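Local coordinates for protein alpha-L-arabinosidase (Xanthomonas axonopodis pv. citri, PDB 6D25) that probably removes alpha-L-arabinofuranosyl side groups from arabinoxylans, including those on internal di-substituted xylose units, as a trimeric GH51 arabinofuranosidase, at residues A[27-38]-A[452-463]. Numbering follows the deposited sequence.
Sequences AEVKVNGTLRVD and ASATVSVQVEGL
E28 reaches from the start of its segment across to S453 and T455. Its CB and CG pass beside OG and O of S453; CG stands anti to the backbone N (chi1 169°), and the extended chain beyond it carries the carboxylate over to the neighbouring strand. CD comes up to T455 OG1, with S453 OG a little farther off. At the tip the two oxygens part: E28 OE2 accepts a hydrogen bond from S453 OG on its anti lone pair at 2.6 Å, while E28 OE1 lies 2.7 Å from T455 OG1. A water donates both to E28 OE2 and to A454 O, adding a second link. From there strands 29-36 and 454-461 run parallel, paired from V29 with A454 to R36 with E461. T455 is gripped through its backbone at both ends, T455 N giving to V29 O at 2.8 Å and T455 O receiving V31 N, and the alternation continues to E461 N on L35 O. On the buried face V31 and V456 lie side by side, CB of V31 4.1 Å from CG2 of V456, and L35 CB packs on V458 CG1 at 3.8 Å. On the other face R36, bent at chi2 and chi3, brings NE to 3.6 Å from E461 CB and holds D38 side-on through NE and NH2; E461 itself salt-bridges K503. Just past strand 29-36, V37 CG2 rests on V460 CG1 at 4.0 Å. Strands 407-421 and 504-509 flank the pair antiparallel, so the N-terminal strand, preceding the parallel eight-stranded sheet in sequence, is built into the C-terminal beta domain, as in the beta-sandwich that accompanies the catalytic (beta/alpha)8 barrel of GH51 enzymes.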
ATOM      1  N   ALA A  27      35.350 -41.904  26.281  1.00 41.04           N
ATOM      2  CA  ALA A  27      35.297 -42.089  27.747  1.00 43.55           C
ATOM      3  C   ALA A  27      34.124 -41.301  28.337  1.00 43.52           C
ATOM      4  O   ALA A  27      33.802 -40.200  27.850  1.00 41.30           O
ATOM      5  CB  ALA A  27      36.594 -41.669  28.402  1.00 43.04           C
ATOM      6  N   GLU A  28      33.506 -41.925  29.347  1.00 46.03           N
ATOM      7  CA  GLU A  28      32.400 -41.400  30.169  1.00 46.05           C
ATOM      8  C   GLU A  28      32.850 -40.119  30.896  1.00 44.43           C
ATOM      9  O   GLU A  28      33.961 -39.979  31.376  1.00 45.69           O
ATOM     10  CB  GLU A  28      31.957 -42.491  31.159  1.00 50.27           C
ATOM     11  CG  GLU A  28      30.986 -42.029  32.259  1.00 54.74           C
ATOM     12  CD  GLU A  28      30.041 -43.092  32.794  1.00 56.67           C
ATOM     13  OE1 GLU A  28      30.061 -43.339  34.010  1.00 58.85           O
ATOM     14  OE2 GLU A  28      29.251 -43.639  32.000  1.00 58.72           O
ATOM     15  N   VAL A  29      31.892 -39.192  30.961  1.00 39.14           N
ATOM     16  CA  VAL A  29      31.960 -37.806  31.443  1.00 37.52           C
ATOM     17  C   VAL A  29      31.133 -37.627  32.750  1.00 35.00           C
ATOM     18  O   VAL A  29      30.100 -38.300  32.927  1.00 33.96           O
ATOM     19  CB  VAL A  29      31.468 -36.998  30.213  1.00 39.02           C
ATOM     20  CG1 VAL A  29      30.518 -35.867  30.484  1.00 39.53           C
ATOM     21  CG2 VAL A  29      32.640 -36.560  29.359  1.00 40.89           C
ATOM     22  N   LYS A  30      31.541 -36.711  33.644  1.00 33.16           N
ATOM     23  CA  LYS A  30      30.810 -36.406  34.851  1.00 34.42           C
ATOM     24  C   LYS A  30      30.158 -35.028  34.768  1.00 32.13           C
ATOM     25  O   LYS A  30      30.820 -34.022  34.432  1.00 32.92           O
ATOM     26  CB  LYS A  30      31.774 -36.417  36.045  1.00 38.80           C
ATOM     27  CG  LYS A  30      32.265 -37.807  36.396  1.00 43.22           C
ATOM     28  CD  LYS A  30      33.683 -37.834  36.960  1.00 48.24           C
ATOM     29  CE  LYS A  30      34.124 -39.252  37.270  1.00 50.71           C
ATOM     30  NZ  LYS A  30      35.555 -39.497  36.945  1.00 52.88           N
ATOM     31  N   VAL A  31      28.893 -34.973  35.126  1.00 30.24           N
ATOM     32  CA  VAL A  31      28.153 -33.708  35.152  1.00 29.34           C
ATOM     33  C   VAL A  31      27.519 -33.587  36.546  1.00 29.53           C
ATOM     34  O   VAL A  31      26.882 -34.542  37.025  1.00 28.95           O
ATOM     35  CB  VAL A  31      27.081 -33.684  34.042  1.00 27.81           C
ATOM     36  CG1 VAL A  31      26.229 -32.433  34.053  1.00 27.49           C
ATOM     37  CG2 VAL A  31      27.686 -33.834  32.671  1.00 28.25           C
ATOM     38  N   ASN A  32      27.641 -32.414  37.155  1.00 30.23           N
ATOM     39  CA  ASN A  32      27.038 -32.110  38.447  1.00 31.77           C
ATOM     40  C   ASN A  32      26.004 -31.009  38.229  1.00 30.10           C
ATOM     41  O   ASN A  32      26.200 -30.139  37.405  1.00 30.36           O
ATOM     42  CB  ASN A  32      28.059 -31.635  39.487  1.00 34.33           C
ATOM     43  CG  ASN A  32      29.070 -32.720  39.810  1.00 39.05           C
ATOM     44  OD1 ASN A  32      28.678 -33.837  40.139  1.00 41.22           O
ATOM     45  ND2 ASN A  32      30.361 -32.442  39.648  1.00 41.47           N
ATOM     46  N   GLY A  33      24.934 -31.022  38.978  1.00 28.94           N
ATOM     47  CA  GLY A  33      23.930 -29.978  38.809  1.00 28.71           C
ATOM     48  C   GLY A  33      23.128 -29.742  40.082  1.00 28.68           C
ATOM     49  O   GLY A  33      23.228 -30.502  41.047  1.00 27.77           O
ATOM     50  N   THR A  34      22.323 -28.681  40.024  1.00 28.24           N
ATOM     51  CA  THR A  34      21.462 -28.295  41.120  1.00 28.58           C
ATOM     52  C   THR A  34      20.075 -27.957  40.567  1.00 26.78           C
ATOM     53  O   THR A  34      19.969 -27.184  39.603  1.00 26.68           O
ATOM     54  CB  THR A  34      22.054 -27.100  41.880  1.00 30.47           C
ATOM     55  OG1 THR A  34      23.344 -27.491  42.344  1.00 32.61           O
ATOM     56  CG2 THR A  34      21.244 -26.712  43.095  1.00 31.46           C
ATOM     57  N   LEU A  35      19.052 -28.540  41.177  1.00 25.38           N
ATOM     58  CA  LEU A  35      17.656 -28.297  40.812  1.00 24.51           C
ATOM     59  C   LEU A  35      16.976 -27.584  41.983  1.00 24.66           C
ATOM     60  O   LEU A  35      16.976 -28.095  43.133  1.00 25.42           O
ATOM     61  CB  LEU A  35      16.960 -29.630  40.543  1.00 24.01           C
ATOM     62  CG  LEU A  35      15.449 -29.538  40.268  1.00 23.63           C
ATOM     63  CD1 LEU A  35      15.165 -28.662  39.071  1.00 23.09           C
ATOM     64  CD2 LEU A  35      14.817 -30.916  40.127  1.00 23.52           C
ATOM     65  N   ARG A  36      16.421 -26.416  41.707  1.00 24.41           N
ATOM     66  CA  ARG A  36      15.797 -25.588  42.748  1.00 24.96           C
ATOM     67  C   ARG A  36      14.268 -25.696  42.635  1.00 24.52           C
ATOM     68  O   ARG A  36      13.627 -24.838  42.110  1.00 23.93           O
ATOM     69  CB  ARG A  36      16.283 -24.140  42.633  1.00 25.24           C
ATOM     70  CG  ARG A  36      17.791 -23.948  42.763  1.00 26.60           C
ATOM     71  CD  ARG A  36      18.383 -24.537  44.023  1.00 27.95           C
ATOM     72  NE  ARG A  36      17.813 -23.988  45.213  1.00 30.08           N
ATOM     73  CZ  ARG A  36      18.365 -23.046  45.960  1.00 31.63           C
ATOM     74  NH1 ARG A  36      19.473 -22.428  45.529  1.00 29.98           N
ATOM     75  NH2 ARG A  36      17.784 -22.705  47.109  1.00 30.98           N
ATOM     76  N   VAL A  37      13.709 -26.749  43.208  1.00 25.45           N
ATOM     77  CA  VAL A  37      12.258 -26.910  43.278  1.00 25.79           C
ATOM     78  C   VAL A  37      11.681 -25.804  44.183  1.00 26.32           C
ATOM     79  O   VAL A  37      10.577 -25.397  43.995  1.00 25.60           O
ATOM     80  CB  VAL A  37      11.857 -28.310  43.772  1.00 26.73           C
ATOM     81  CG1 VAL A  37      10.341 -28.480  43.864  1.00 26.77           C
ATOM     82  CG2 VAL A  37      12.479 -29.401  42.912  1.00 27.12           C
ATOM     83  N   ASP A  38      12.496 -25.303  45.110  1.00 26.57           N
ATOM     84  CA  ASP A  38      12.130 -24.241  46.031  1.00 27.57           C
ATOM     85  C   ASP A  38      12.182 -22.858  45.372  1.00 26.88           C
ATOM     86  O   ASP A  38      11.874 -21.884  46.037  1.00 26.95           O
ATOM     87  CB  ASP A  38      13.061 -24.248  47.256  1.00 29.75           C
ATOM     88  CG  ASP A  38      14.559 -24.170  46.939  1.00 30.35           C
ATOM     89  OD1 ASP A  38      14.984 -24.460  45.806  1.00 29.36           O
ATOM     90  OD2 ASP A  38      15.312 -23.875  47.854  1.00 32.40           O
ATOM     91  N   ALA A 452      30.063 -40.836  23.904  1.00 24.56           N
ATOM     92  CA  ALA A 452      30.404 -40.960  25.339  1.00 24.53           C
ATOM     93  C   ALA A 452      29.158 -40.875  26.224  1.00 24.13           C
ATOM     94  O   ALA A 452      28.391 -39.925  26.118  1.00 23.84           O
ATOM     95  CB  ALA A 452      31.378 -39.886  25.739  1.00 24.49           C
ATOM     96  N   SER A 453      28.972 -41.848  27.117  1.00 24.56           N
ATOM     97  CA  SER A 453      27.945 -41.755  28.138  1.00 25.42           C
ATOM     98  C   SER A 453      28.344 -40.707  29.192  1.00 25.67           C
ATOM     99  O   SER A 453      29.486 -40.240  29.226  1.00 24.92           O
ATOM    100  CB  SER A 453      27.692 -43.082  28.760  1.00 26.36           C
ATOM    101  OG  SER A 453      28.849 -43.496  29.443  1.00 28.35           O
ATOM    102  N   ALA A 454      27.394 -40.302  30.013  1.00 25.50           N
ATOM    103  CA  ALA A 454      27.628 -39.344  31.073  1.00 26.74           C
ATOM    104  C   ALA A 454      27.005 -39.866  32.377  1.00 27.98           C
ATOM    105  O   ALA A 454      26.004 -40.617  32.370  1.00 27.65           O
ATOM    106  CB  ALA A 454      27.063 -37.998  30.701  1.00 26.18           C
ATOM    107  N   THR A 455      27.637 -39.496  33.484  1.00 29.09           N
ATOM    108  CA  THR A 455      27.052 -39.667  34.798  1.00 30.79           C
ATOM    109  C   THR A 455      26.590 -38.295  35.286  1.00 30.21           C
ATOM    110  O   THR A 455      27.439 -37.401  35.420  1.00 31.40           O
ATOM    111  CB  THR A 455      28.048 -40.246  35.803  1.00 33.62           C
ATOM    112  OG1 THR A 455      28.501 -41.467  35.223  1.00 36.46           O
ATOM    113  CG2 THR A 455      27.428 -40.526  37.159  1.00 34.34           C
ATOM    114  N   VAL A 456      25.296 -38.133  35.515  1.00 28.21           N
ATOM    115  CA  VAL A 456      24.772 -36.850  35.923  1.00 28.45           C
ATOM    116  C   VAL A 456      24.303 -36.956  37.379  1.00 28.81           C
ATOM    117  O   VAL A 456      23.518 -37.832  37.732  1.00 29.66           O
ATOM    118  CB  VAL A 456      23.645 -36.384  34.995  1.00 27.62           C
ATOM    119  CG1 VAL A 456      23.214 -34.962  35.334  1.00 27.93           C
ATOM    120  CG2 VAL A 456      24.045 -36.441  33.534  1.00 27.44           C
ATOM    121  N   SER A 457      24.790 -36.054  38.221  1.00 29.44           N
ATOM    122  CA  SER A 457      24.461 -36.052  39.629  1.00 30.07           C
ATOM    123  C   SER A 457      23.811 -34.706  39.989  1.00 29.62           C
ATOM    124  O   SER A 457      24.455 -33.671  39.918  1.00 28.78           O
ATOM    125  CB  SER A 457      25.702 -36.312  40.422  1.00 32.01           C
ATOM    126  OG  SER A 457      25.421 -36.240  41.802  1.00 34.02           O
ATOM    127  N   VAL A 458      22.508 -34.745  40.265  1.00 29.48           N
ATOM    128  CA  VAL A 458      21.720 -33.530  40.496  1.00 29.75           C
ATOM    129  C   VAL A 458      21.309 -33.478  41.972  1.00 29.82           C
ATOM    130  O   VAL A 458      20.569 -34.342  42.469  1.00 29.47           O
ATOM    131  CB  VAL A 458      20.472 -33.499  39.610  1.00 29.34           C
ATOM    132  CG1 VAL A 458      19.683 -32.226  39.835  1.00 28.37           C
ATOM    133  CG2 VAL A 458      20.811 -33.695  38.143  1.00 29.49           C
ATOM    134  N   GLN A 459      21.785 -32.430  42.624  1.00 31.29           N
ATOM    135  CA  GLN A 459      21.383 -32.062  43.981  1.00 33.08           C
ATOM    136  C   GLN A 459      20.002 -31.370  43.893  1.00 31.44           C
ATOM    137  O   GLN A 459      19.866 -30.360  43.215  1.00 29.00           O
ATOM    138  CB  GLN A 459      22.467 -31.139  44.534  1.00 35.86           C
ATOM    139  CG  GLN A 459      22.167 -30.558  45.903  1.00 41.02           C
ATOM    140  CD  GLN A 459      22.448 -31.544  47.011  1.00 45.42           C
ATOM    141  OE1 GLN A 459      23.176 -32.531  46.839  1.00 47.69           O
ATOM    142  NE2 GLN A 459      21.857 -31.257  48.155  1.00 49.40           N
ATOM    143  N   VAL A 460      19.006 -31.909  44.584  1.00 31.00           N
ATOM    144  CA  VAL A 460      17.645 -31.399  44.521  1.00 29.87           C
ATOM    145  C   VAL A 460      17.357 -30.638  45.819  1.00 29.92           C
ATOM    146  O   VAL A 460      17.450 -31.206  46.885  1.00 31.15           O
ATOM    147  CB  VAL A 460      16.616 -32.521  44.295  1.00 29.36           C
ATOM    148  CG1 VAL A 460      15.176 -31.981  44.296  1.00 29.69           C
ATOM    149  CG2 VAL A 460      16.906 -33.294  43.023  1.00 28.79           C
ATOM    150  N   GLU A 461      16.996 -29.365  45.705  1.00 29.97           N
ATOM    151  CA  GLU A 461      16.573 -28.547  46.841  1.00 31.50           C
ATOM    152  C   GLU A 461      15.051 -28.351  46.792  1.00 30.97           C
ATOM    153  O   GLU A 461      14.503 -28.106  45.709  1.00 27.89           O
ATOM    154  CB  GLU A 461      17.266 -27.189  46.793  1.00 33.00           C
ATOM    155  CG  GLU A 461      18.784 -27.271  46.913  1.00 35.44           C
ATOM    156  CD  GLU A 461      19.319 -27.876  48.212  1.00 38.12           C
ATOM    157  OE1 GLU A 461      18.596 -27.798  49.233  1.00 40.97           O
ATOM    158  OE2 GLU A 461      20.426 -28.462  48.184  1.00 39.77           O
ATOM    159  N   GLY A 462      14.403 -28.461  47.955  1.00 31.17           N
ATOM    160  CA  GLY A 462      13.015 -28.098  48.114  1.00 32.22           C
ATOM    161  C   GLY A 462      12.045 -29.215  47.771  1.00 32.80           C
ATOM    162  O   GLY A 462      10.866 -28.965  47.538  1.00 31.81           O
ATOM    163  N   LEU A 463      12.505 -30.459  47.759  1.00 32.77           N
ATOM    164  CA  LEU A 463      11.631 -31.591  47.471  1.00 33.74           C
ATOM    165  C   LEU A 463      12.221 -32.850  48.092  1.00 36.36           C
ATOM    166  O   LEU A 463      13.273 -33.291  47.659  1.00 37.36           O
ATOM    167  CB  LEU A 463      11.509 -31.803  45.966  1.00 33.63           C
ATOM    168  CG  LEU A 463      10.675 -33.007  45.542  1.00 33.91           C
ATOM    169  CD1 LEU A 463       9.210 -32.796  45.886  1.00 35.23           C
ATOM    170  CD2 LEU A 463      10.833 -33.276  44.063  1.00 33.29           C
TER
HETATM  171  O   HOH W   1      26.427 -43.483  32.091  1.00 34.25           O